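Local coordinates for protein hydrolase, NUDIX family (PDB 3F6A) that probably hydrolyses a nucleoside diphosphate linked to a further group, as Nudix-family enzymes do, though its own substrate is not established, at residues S10-C15 with V19-H24; L31-H36 with E53-N58; A46-A51 with V59-P64; T112-E115 with I121-W124. All blocks are in the same frame, centred on the assembly; numbering follows the deposited sequence.

Contact 1 (S10-C15 with V19-H24); sequences SVFIVC and VLLHLH
Val19 holds CG1 between its backbone N and carbonyl carbon (chi1 57°), which leaves CG2 anti to the N and close to the carbonyl oxygen of Ile13, where Val19 CG2 lies 3.4 Å from Ile13 O. Phe12 has its CG anti to its carbonyl carbon, which swings the ring alongside the other strand: Val19 CG2 reaches the ring edge, near its plane, and Leu21 CD2 approaches Phe12 CE1 obliquely at 4.0 Å. On the same flank Val14 CG2 meets Val19 CB at 4.2 Å, Val14 and Val19 forming an antiparallel non-hydrogen-bonded pair.

Ile13 O is a focus of the backbone contact. It accepts a hydrogen bond from Leu20 N (2.9 Å, N-H...O angle 156°), the donor standing nearly in line with the C=O bond, and it also receives a CA-H...O contact from Val19 CA at 3.2 Å. Beyond this point the strands diverge, their axes running 133° apart, and a water takes over the bridging. It donates to Val11 O and to Leu20 O, the latter at 2.8 Å, and accepts from Ile13 N at 2.7 Å. Three backbone groups in the opening between the strands are thereby satisfied by one molecule.

The example is a beta hairpin whose strands are joined directly by one bond near the turn, and through a water where they splay. On one side Ile13 and Leu20 pack against Ala51 and Ala55 of helix 43-55. Strand 122-125 borders strand 18-23, whereas strand 98-106 runs parallel beside strand 7-15 and bonds to Ser10 and Phe12.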
# COMPACT_ATOMS: atom_id res chain seq x y z
N SER A 10 -6.49 6.76 5.28
CA SER A 10 -7.55 7.65 4.85
C SER A 10 -8.62 6.75 4.25
O SER A 10 -8.30 5.74 3.63
CB SER A 10 -7.06 8.64 3.78
OG SER A 10 -6.26 9.65 4.35
N VAL A 11 -9.88 7.12 4.44
CA VAL A 11 -10.97 6.32 3.91
C VAL A 11 -12.04 7.19 3.28
O VAL A 11 -12.58 8.09 3.93
CB VAL A 11 -11.67 5.49 5.00
CG1 VAL A 11 -12.42 4.33 4.36
CG2 VAL A 11 -10.66 5.00 6.01
N PHE A 12 -12.35 6.93 2.02
CA PHE A 12 -13.38 7.64 1.31
C PHE A 12 -14.57 6.70 1.34
O PHE A 12 -14.54 5.63 0.73
CB PHE A 12 -12.92 7.92 -0.12
CG PHE A 12 -11.93 9.05 -0.22
CD1 PHE A 12 -12.36 10.36 -0.39
CD2 PHE A 12 -10.56 8.80 -0.09
CE1 PHE A 12 -11.45 11.41 -0.44
CE2 PHE A 12 -9.64 9.85 -0.14
CZ PHE A 12 -10.08 11.15 -0.31
N ILE A 13 -15.61 7.10 2.06
CA ILE A 13 -16.80 6.28 2.22
C ILE A 13 -17.94 6.73 1.32
O ILE A 13 -18.32 7.90 1.32
CB ILE A 13 -17.26 6.31 3.70
CG1 ILE A 13 -16.10 5.87 4.59
CG2 ILE A 13 -18.47 5.41 3.89
CD1 ILE A 13 -16.36 6.02 6.07
N VAL A 14 -18.49 5.79 0.57
CA VAL A 14 -19.58 6.07 -0.35
C VAL A 14 -20.90 5.45 0.08
O VAL A 14 -20.96 4.27 0.42
CB VAL A 14 -19.24 5.56 -1.78
CG1 VAL A 14 -20.47 5.66 -2.68
CG2 VAL A 14 -18.08 6.37 -2.35
N CYS A 15 -21.96 6.26 0.08
CA CYS A 15 -23.29 5.78 0.41
C CYS A 15 -24.11 6.11 -0.83
O CYS A 15 -24.24 7.28 -1.20
CB CYS A 15 -23.87 6.50 1.63
SG CYS A 15 -25.46 5.80 2.19
N VAL A 19 -20.25 10.73 -1.38
CA VAL A 19 -19.06 10.37 -0.61
C VAL A 19 -18.94 11.30 0.59
O VAL A 19 -19.27 12.48 0.50
CB VAL A 19 -17.79 10.46 -1.49
CG1 VAL A 19 -17.66 11.86 -2.07
CG2 VAL A 19 -16.56 10.09 -0.67
N LEU A 20 -18.45 10.76 1.70
CA LEU A 20 -18.31 11.51 2.95
C LEU A 20 -16.96 12.15 3.25
O LEU A 20 -15.92 11.54 3.07
CB LEU A 20 -18.68 10.59 4.12
CG LEU A 20 -18.42 11.11 5.54
CD1 LEU A 20 -19.38 12.26 5.85
CD2 LEU A 20 -18.61 9.97 6.54
N LEU A 21 -17.01 13.38 3.75
CA LEU A 21 -15.80 14.12 4.13
C LEU A 21 -16.13 14.85 5.43
O LEU A 21 -17.30 15.06 5.74
CB LEU A 21 -15.42 15.15 3.07
CG LEU A 21 -15.08 14.69 1.65
CD1 LEU A 21 -14.92 15.90 0.75
CD2 LEU A 21 -13.80 13.86 1.65
N HIS A 22 -15.12 15.24 6.19
CA HIS A 22 -15.38 15.99 7.41
C HIS A 22 -14.36 17.11 7.56
O HIS A 22 -13.25 17.01 7.06
CB HIS A 22 -15.41 15.06 8.64
CG HIS A 22 -14.07 14.59 9.13
ND1 HIS A 22 -12.94 14.57 8.33
CD2 HIS A 22 -13.69 14.08 10.32
CE1 HIS A 22 -11.93 14.06 9.01
NE2 HIS A 22 -12.36 13.76 10.23
N LEU A 23 -14.77 18.20 8.21
CA LEU A 23 -13.89 19.35 8.41
C LEU A 23 -12.85 19.03 9.48
O LEU A 23 -13.18 18.88 10.66
CB LEU A 23 -14.72 20.58 8.83
CG LEU A 23 -14.15 21.96 8.45
CD1 LEU A 23 -15.04 23.05 9.05
CD2 LEU A 23 -12.73 22.11 8.95
N HIS A 24 -11.59 18.95 9.08
CA HIS A 24 -10.53 18.61 10.02
C HIS A 24 -10.50 19.45 11.30
O HIS A 24 -10.18 18.92 12.36
CB HIS A 24 -9.17 18.69 9.33
CG HIS A 24 -8.10 17.96 10.07
ND1 HIS A 24 -7.98 16.59 10.04
CD2 HIS A 24 -7.14 18.40 10.92
CE1 HIS A 24 -6.99 16.21 10.84
NE2 HIS A 24 -6.47 17.29 11.39
O HOH W 1 -15.18 8.98 4.00

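Contact 2 (L31-H36 with E53-N58)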
# COMPACT_ATOMS: atom_id res chain seq x y z
N LEU A 31 -11.79 16.85 4.56
CA LEU A 31 -10.92 15.70 4.34
C LEU A 31 -11.66 14.39 4.59
O LEU A 31 -12.71 14.36 5.25
CB LEU A 31 -9.72 15.76 5.28
CG LEU A 31 -8.73 16.92 5.16
CD1 LEU A 31 -7.72 16.83 6.30
CD2 LEU A 31 -8.02 16.87 3.81
N PRO A 32 -11.14 13.28 4.05
CA PRO A 32 -11.80 12.00 4.28
C PRO A 32 -11.50 11.61 5.71
O PRO A 32 -10.64 12.22 6.35
CB PRO A 32 -11.12 11.08 3.28
CG PRO A 32 -9.73 11.64 3.21
CD PRO A 32 -9.99 13.13 3.14
N LEU A 33 -12.20 10.61 6.23
CA LEU A 33 -11.94 10.15 7.58
C LEU A 33 -10.57 9.49 7.57
O LEU A 33 -10.07 9.09 6.51
CB LEU A 33 -13.01 9.14 8.01
CG LEU A 33 -14.47 9.55 7.84
CD1 LEU A 33 -15.38 8.58 8.60
CD2 LEU A 33 -14.65 10.97 8.35
N GLY A 34 -9.96 9.36 8.74
CA GLY A 34 -8.64 8.74 8.81
C GLY A 34 -7.88 9.10 10.07
O GLY A 34 -8.41 9.76 10.96
N GLY A 35 -6.62 8.68 10.14
CA GLY A 35 -5.81 8.96 11.31
C GLY A 35 -4.67 7.98 11.42
O GLY A 35 -4.46 7.16 10.53
N HIS A 36 -3.94 8.05 12.53
CA HIS A 36 -2.81 7.16 12.76
C HIS A 36 -3.22 5.70 12.90
O HIS A 36 -4.37 5.38 13.21
CB HIS A 36 -2.03 7.60 14.01
CG HIS A 36 -2.68 7.21 15.30
ND1 HIS A 36 -4.01 7.47 15.58
CD2 HIS A 36 -2.17 6.63 16.42
CE1 HIS A 36 -4.28 7.08 16.81
NE2 HIS A 36 -3.18 6.57 17.34
N GLU A 53 -15.10 5.76 14.86
CA GLU A 53 -14.83 6.86 15.78
C GLU A 53 -15.17 8.24 15.22
O GLU A 53 -15.72 9.08 15.94
CB GLU A 53 -13.35 6.82 16.21
CG GLU A 53 -12.94 5.52 16.90
CD GLU A 53 -11.48 5.49 17.32
OE1 GLU A 53 -10.61 5.90 16.52
OE2 GLU A 53 -11.19 5.04 18.45
N GLU A 54 -14.89 8.47 13.94
CA GLU A 54 -15.14 9.78 13.36
C GLU A 54 -16.54 9.99 12.78
O GLU A 54 -16.95 11.14 12.57
CB GLU A 54 -14.07 10.09 12.31
CG GLU A 54 -12.66 9.89 12.85
CD GLU A 54 -11.57 10.43 11.94
OE1 GLU A 54 -11.71 10.36 10.70
OE2 GLU A 54 -10.54 10.91 12.47
N ALA A 55 -17.27 8.91 12.52
CA ALA A 55 -18.61 9.05 11.96
C ALA A 55 -19.62 8.04 12.49
O ALA A 55 -20.76 8.04 12.06
CB ALA A 55 -18.54 8.97 10.44
N GLY A 56 -19.19 7.18 13.42
CA GLY A 56 -20.09 6.18 13.97
C GLY A 56 -20.63 5.27 12.88
O GLY A 56 -21.79 4.82 12.94
N LEU A 57 -19.79 4.98 11.89
CA LEU A 57 -20.20 4.14 10.77
C LEU A 57 -19.55 2.78 10.69
O LEU A 57 -18.39 2.60 11.07
CB LEU A 57 -19.92 4.86 9.44
CG LEU A 57 -20.59 6.19 9.12
CD1 LEU A 57 -20.03 6.73 7.81
CD2 LEU A 57 -22.10 6.00 9.03
N ASN A 58 -20.32 1.82 10.19
CA ASN A 58 -19.84 0.47 9.93
C ASN A 58 -19.59 0.56 8.43
O ASN A 58 -20.45 1.03 7.69
CB ASN A 58 -20.95 -0.56 10.20
CG ASN A 58 -21.07 -0.92 11.66
OD1 ASN A 58 -22.12 -1.38 12.11
ND2 ASN A 58 -20.00 -0.72 12.42
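The carboxylate of Glu54 is met from above its plane by the backbone N-H of Gly34, the donor lying 36° out of that plane. The hydrogen bond, from Gly34 N to Glu54 OE1, is 2.8 Å long with an angle of 160° at the hydrogen. Around the same oxygen gathers Leu33, whose CB comes within 3.2 Å of Glu54 OE1. The other carboxylate oxygen, Glu54 OE2, faces Gly34 O, an acceptor like itself, and the two are not hydrogen-bonded.

Glu54 extends beyond CG, and it and Leu33 run alongside each other, pointing opposite ways, with Leu33 CD2 beside Glu54 CB at 4.1 Å. The second branch of the leucine goes to the next residue of the helix, with Leu33 CD1 3.7 Å from Ala55 CB. His22 of strand 18-23 touches both Leu33 and Glu54.

Gly35 to Gly56 follow the Nudix box pattern, and the loop, helix 43-55 and the turn at Gly56 agree with the loop-helix-loop of that motif. In Nudix enzymes glutamates of this helix commonly bind divalent metal ions. The bond from Gly34 restrains one oxygen of Glu54, while the apolar pairing seats the helix end on the strand, consistent with a carboxylate held in a defined orientation.

Contact 3 (A46-A51 with V59-P64); sequences ACIREA and VTLYNP
Apolar contacts carry this join, beginning with Ala51, whose CB sits before both branches of Val59: Ala51 CB is 3.9 Å from Val59 CG1 and 4.0 Å from Val59 CG2. The valine thus presents a forked end to a single methyl. One turn earlier on the helix, Cys47 offers CB to Leu61, with Cys47 CB 4.0 Å from Leu61 CD2. Leu61 has its CG opposite the carbonyl carbon (chi1 -61°), and the extended chain carries CD1 toward Ile48, while CD2 branches off to Cys47. The approach to Ile48 is looser, Leu61 CD1 and Ile48 CG1 being 4.5 Å apart, at the exposed margin of the contact.

Charged groups belong to the other flank of the helix. Arg49 NH2 and Glu50 OE2 are 3.4 Å apart, but the oxygen lies well out of the guanidinium plane, and the pairing rests on charge alone. Glu50 CG covers part of one face of that guanidinium group. Arg49 also forms salt bridges with Glu41 and Glu53, all of them residues of the Nudix box pattern. Lying among Glu41, Glu50 and Glu53, it probably offsets some of their mutual repulsion, Glu50 OE1 and Glu53 OE1 being close.

Helical backbone bonds, such as Ala51 N to Cys47 O at 2.9 Å, keep Cys47 and Ala51 on one stripe. That stripe faces the sheet: Cys47 also touches Val9 and Val11 of strand 7-15, Val59 touches Ile13, and the short strand 60-61 pairs antiparallel with strand 98-106, bringing Leu61 against Ala105.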
# COMPACT_ATOMS: atom_id res chain seq x y z
N ALA A 46 -7.41 -0.03 11.07
CA ALA A 46 -7.36 1.39 11.40
C ALA A 46 -8.45 2.14 10.64
O ALA A 46 -9.05 3.08 11.17
CB ALA A 46 -5.99 1.97 11.06
N CYS A 47 -8.71 1.73 9.40
CA CYS A 47 -9.75 2.37 8.60
C CYS A 47 -11.10 2.10 9.25
O CYS A 47 -11.92 3.01 9.42
CB CYS A 47 -9.76 1.82 7.18
SG CYS A 47 -8.37 2.35 6.15
N ILE A 48 -11.32 0.84 9.60
CA ILE A 48 -12.56 0.42 10.24
C ILE A 48 -12.81 1.19 11.54
O ILE A 48 -13.90 1.71 11.74
CB ILE A 48 -12.56 -1.10 10.53
CG1 ILE A 48 -12.61 -1.87 9.21
CG2 ILE A 48 -13.74 -1.48 11.42
CD1 ILE A 48 -12.73 -3.38 9.37
N ARG A 49 -11.81 1.28 12.41
CA ARG A 49 -12.02 1.99 13.67
C ARG A 49 -12.21 3.50 13.47
O ARG A 49 -13.07 4.10 14.10
CB ARG A 49 -10.87 1.74 14.66
CG ARG A 49 -9.49 1.85 14.09
CD ARG A 49 -8.47 1.82 15.22
NE ARG A 49 -8.38 3.12 15.88
CZ ARG A 49 -7.51 4.06 15.54
NH1 ARG A 49 -6.63 3.84 14.57
NH2 ARG A 49 -7.54 5.22 16.16
N GLU A 50 -11.41 4.10 12.59
CA GLU A 50 -11.54 5.53 12.35
C GLU A 50 -12.92 5.86 11.80
O GLU A 50 -13.49 6.90 12.13
CB GLU A 50 -10.44 6.02 11.40
CG GLU A 50 -9.05 5.99 12.03
CD GLU A 50 -8.87 7.03 13.13
OE1 GLU A 50 -9.88 7.54 13.66
OE2 GLU A 50 -7.70 7.32 13.48
N ALA A 51 -13.46 4.97 10.97
CA ALA A 51 -14.78 5.20 10.39
C ALA A 51 -15.82 5.20 11.52
O ALA A 51 -16.77 5.98 11.49
CB ALA A 51 -15.11 4.11 9.38
N VAL A 59 -18.42 0.13 7.97
CA VAL A 59 -18.12 0.21 6.55
C VAL A 59 -17.69 -1.10 5.91
O VAL A 59 -17.46 -2.10 6.59
CB VAL A 59 -17.00 1.26 6.28
CG1 VAL A 59 -17.47 2.65 6.66
CG2 VAL A 59 -15.74 0.89 7.06
N THR A 60 -17.61 -1.09 4.59
CA THR A 60 -17.18 -2.25 3.82
C THR A 60 -16.09 -1.77 2.88
O THR A 60 -16.36 -1.10 1.88
CB THR A 60 -18.33 -2.86 3.01
OG1 THR A 60 -19.24 -3.50 3.91
CG2 THR A 60 -17.80 -3.89 2.01
N LEU A 61 -14.84 -2.09 3.21
CA LEU A 61 -13.72 -1.68 2.39
C LEU A 61 -13.70 -2.38 1.04
O LEU A 61 -13.99 -3.57 0.94
CB LEU A 61 -12.40 -1.97 3.12
CG LEU A 61 -12.16 -1.30 4.47
CD1 LEU A 61 -10.89 -1.88 5.09
CD2 LEU A 61 -12.01 0.20 4.29
N TYR A 62 -13.38 -1.63 -0.01
CA TYR A 62 -13.29 -2.21 -1.34
C TYR A 62 -12.07 -3.12 -1.27
O TYR A 62 -10.97 -2.67 -0.93
CB TYR A 62 -13.08 -1.11 -2.38
CG TYR A 62 -12.79 -1.62 -3.76
CD1 TYR A 62 -13.73 -2.37 -4.47
CD2 TYR A 62 -11.56 -1.34 -4.37
CE1 TYR A 62 -13.45 -2.83 -5.75
CE2 TYR A 62 -11.28 -1.79 -5.65
CZ TYR A 62 -12.23 -2.54 -6.34
OH TYR A 62 -11.94 -3.01 -7.60
N ASN A 63 -12.26 -4.40 -1.57
CA ASN A 63 -11.17 -5.36 -1.50
C ASN A 63 -11.19 -6.45 -2.56
O ASN A 63 -11.69 -7.56 -2.33
CB ASN A 63 -11.14 -5.98 -0.10
CG ASN A 63 -10.07 -7.05 0.04
OD1 ASN A 63 -9.06 -7.04 -0.66
ND2 ASN A 63 -10.29 -7.97 0.97
N PRO A 64 -10.66 -6.15 -3.76
CA PRO A 64 -10.63 -7.13 -4.84
C PRO A 64 -9.63 -8.21 -4.44
O PRO A 64 -8.43 -7.96 -4.37
CB PRO A 64 -10.17 -6.32 -6.04
CG PRO A 64 -9.24 -5.30 -5.40
CD PRO A 64 -10.01 -4.89 -4.16

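Contact 4 (T112-E115 with I121-W124); sequences TSPE and ILKW
Thr112 and Leu122 have the nearest CA atoms across the two segments, 7.8 Å apart, a spacing wide enough that side chains must fill the gap. Residues 112-115 belong to a loop without regular structure, whereas the other segment lies on strand 122-125. Each backbone bonds to other partners: Ser113 and Glu115 to Ala55 and Glu53 at the end of helix 43-55, and Ile121 and Lys123 to Leu23 and Leu21 of strand 18-23.

Leu122 fills the gap from the strand, its CG anti to the carbonyl carbon (chi1 -72°), which sends both methyls across to the loop. CD1 meets the proline most closely, with Leu122 CD1 3.6 Å from Pro114 CG, as the two side chains point opposite ways. Leu122 CD2 lies between the proline and the threonine, 3.7 Å from Thr112 CB and equally near Thr112 OG1. Thr112 CG2 also reaches the indole of Trp124, 4.4 Å from Trp124 NE1 in an oblique approach.

Residues 112-115 thus meet the strand through largely apolar surfaces, their backbone bonds going to the helix end, while Trp124 NE1 donates to the carbonyl oxygen of Phe110, just before them, whose ring stands edge-to-face to the indole.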
# COMPACT_ATOMS: atom_id res chain seq x y z
N THR A 112 -24.77 9.99 10.52
CA THR A 112 -23.47 9.87 11.15
C THR A 112 -23.51 10.34 12.59
O THR A 112 -24.31 11.19 12.95
CB THR A 112 -22.42 10.68 10.39
OG1 THR A 112 -22.88 12.03 10.23
CG2 THR A 112 -22.19 10.08 9.02
N SER A 113 -22.63 9.77 13.41
CA SER A 113 -22.57 10.13 14.82
C SER A 113 -21.12 10.07 15.32
O SER A 113 -20.69 9.06 15.87
CB SER A 113 -23.43 9.15 15.63
OG SER A 113 -23.38 9.44 17.01
N PRO A 114 -20.34 11.14 15.12
CA PRO A 114 -18.95 11.14 15.57
C PRO A 114 -18.80 10.96 17.07
O PRO A 114 -19.63 11.42 17.85
CB PRO A 114 -18.43 12.50 15.13
CG PRO A 114 -19.30 12.83 13.94
CD PRO A 114 -20.67 12.40 14.42
N GLU A 115 -17.73 10.29 17.48
CA GLU A 115 -17.47 10.09 18.89
C GLU A 115 -16.84 11.36 19.46
O GLU A 115 -16.41 12.25 18.72
CB GLU A 115 -16.57 8.87 19.10
CG GLU A 115 -17.30 7.57 18.77
CD GLU A 115 -16.42 6.34 18.92
OE1 GLU A 115 -15.34 6.44 19.54
OE2 GLU A 115 -16.83 5.27 18.44
N ILE A 121 -18.48 18.24 11.87
CA ILE A 121 -19.00 18.73 10.60
C ILE A 121 -18.69 17.69 9.52
O ILE A 121 -17.57 17.61 9.04
CB ILE A 121 -18.36 20.06 10.20
CG1 ILE A 121 -18.53 21.08 11.32
CG2 ILE A 121 -18.99 20.57 8.91
CD1 ILE A 121 -17.83 22.40 11.07
N LEU A 122 -19.70 16.90 9.17
CA LEU A 122 -19.56 15.86 8.15
C LEU A 122 -20.56 16.14 7.04
O LEU A 122 -21.73 16.39 7.30
CB LEU A 122 -19.83 14.48 8.76
CG LEU A 122 -18.79 13.87 9.71
CD1 LEU A 122 -18.64 14.71 10.96
CD2 LEU A 122 -19.21 12.46 10.07
N LYS A 123 -20.09 16.08 5.79
CA LYS A 123 -20.97 16.33 4.66
C LYS A 123 -20.83 15.29 3.56
O LYS A 123 -19.74 14.76 3.34
CB LYS A 123 -20.68 17.72 4.09
CG LYS A 123 -20.86 18.85 5.11
CD LYS A 123 -20.80 20.22 4.44
CE LYS A 123 -21.92 20.38 3.43
NZ LYS A 123 -21.87 21.70 2.73
N TRP A 124 -21.93 15.00 2.89
CA TRP A 124 -21.91 14.04 1.79
C TRP A 124 -21.90 14.83 0.48
O TRP A 124 -22.62 15.82 0.34
CB TRP A 124 -23.14 13.13 1.84
CG TRP A 124 -23.14 12.20 3.03
CD1 TRP A 124 -23.70 12.43 4.26
CD2 TRP A 124 -22.57 10.89 3.09
NE1 TRP A 124 -23.52 11.34 5.07
CE2 TRP A 124 -22.82 10.38 4.38
CE3 TRP A 124 -21.87 10.10 2.17
CZ2 TRP A 124 -22.40 9.11 4.78
CZ3 TRP A 124 -21.45 8.83 2.57
CH2 TRP A 124 -21.72 8.35 3.86

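In the fold
From the N terminus, contact 1 closes first, folding a tight hairpin from strands 7-15 and 18-23. The chain then adds strand 30-36 to the same sheet, and contact 2 closes the loop that carries helix 43-55 back onto it. Contact 3 opens inside that loop and ends beyond it, so contacts 2 and 3 cross: helix 43-55 is held at its end by strand 30-36 and at its middle by residues 59-61. Contact 4 follows in series, closing a short loop before strand 122-125 extends the sheet beside strand 18-23. Ser113 and Glu115 bond to the helix end, linking contacts 2 and 4, while contacts 3 and 4 do not touch.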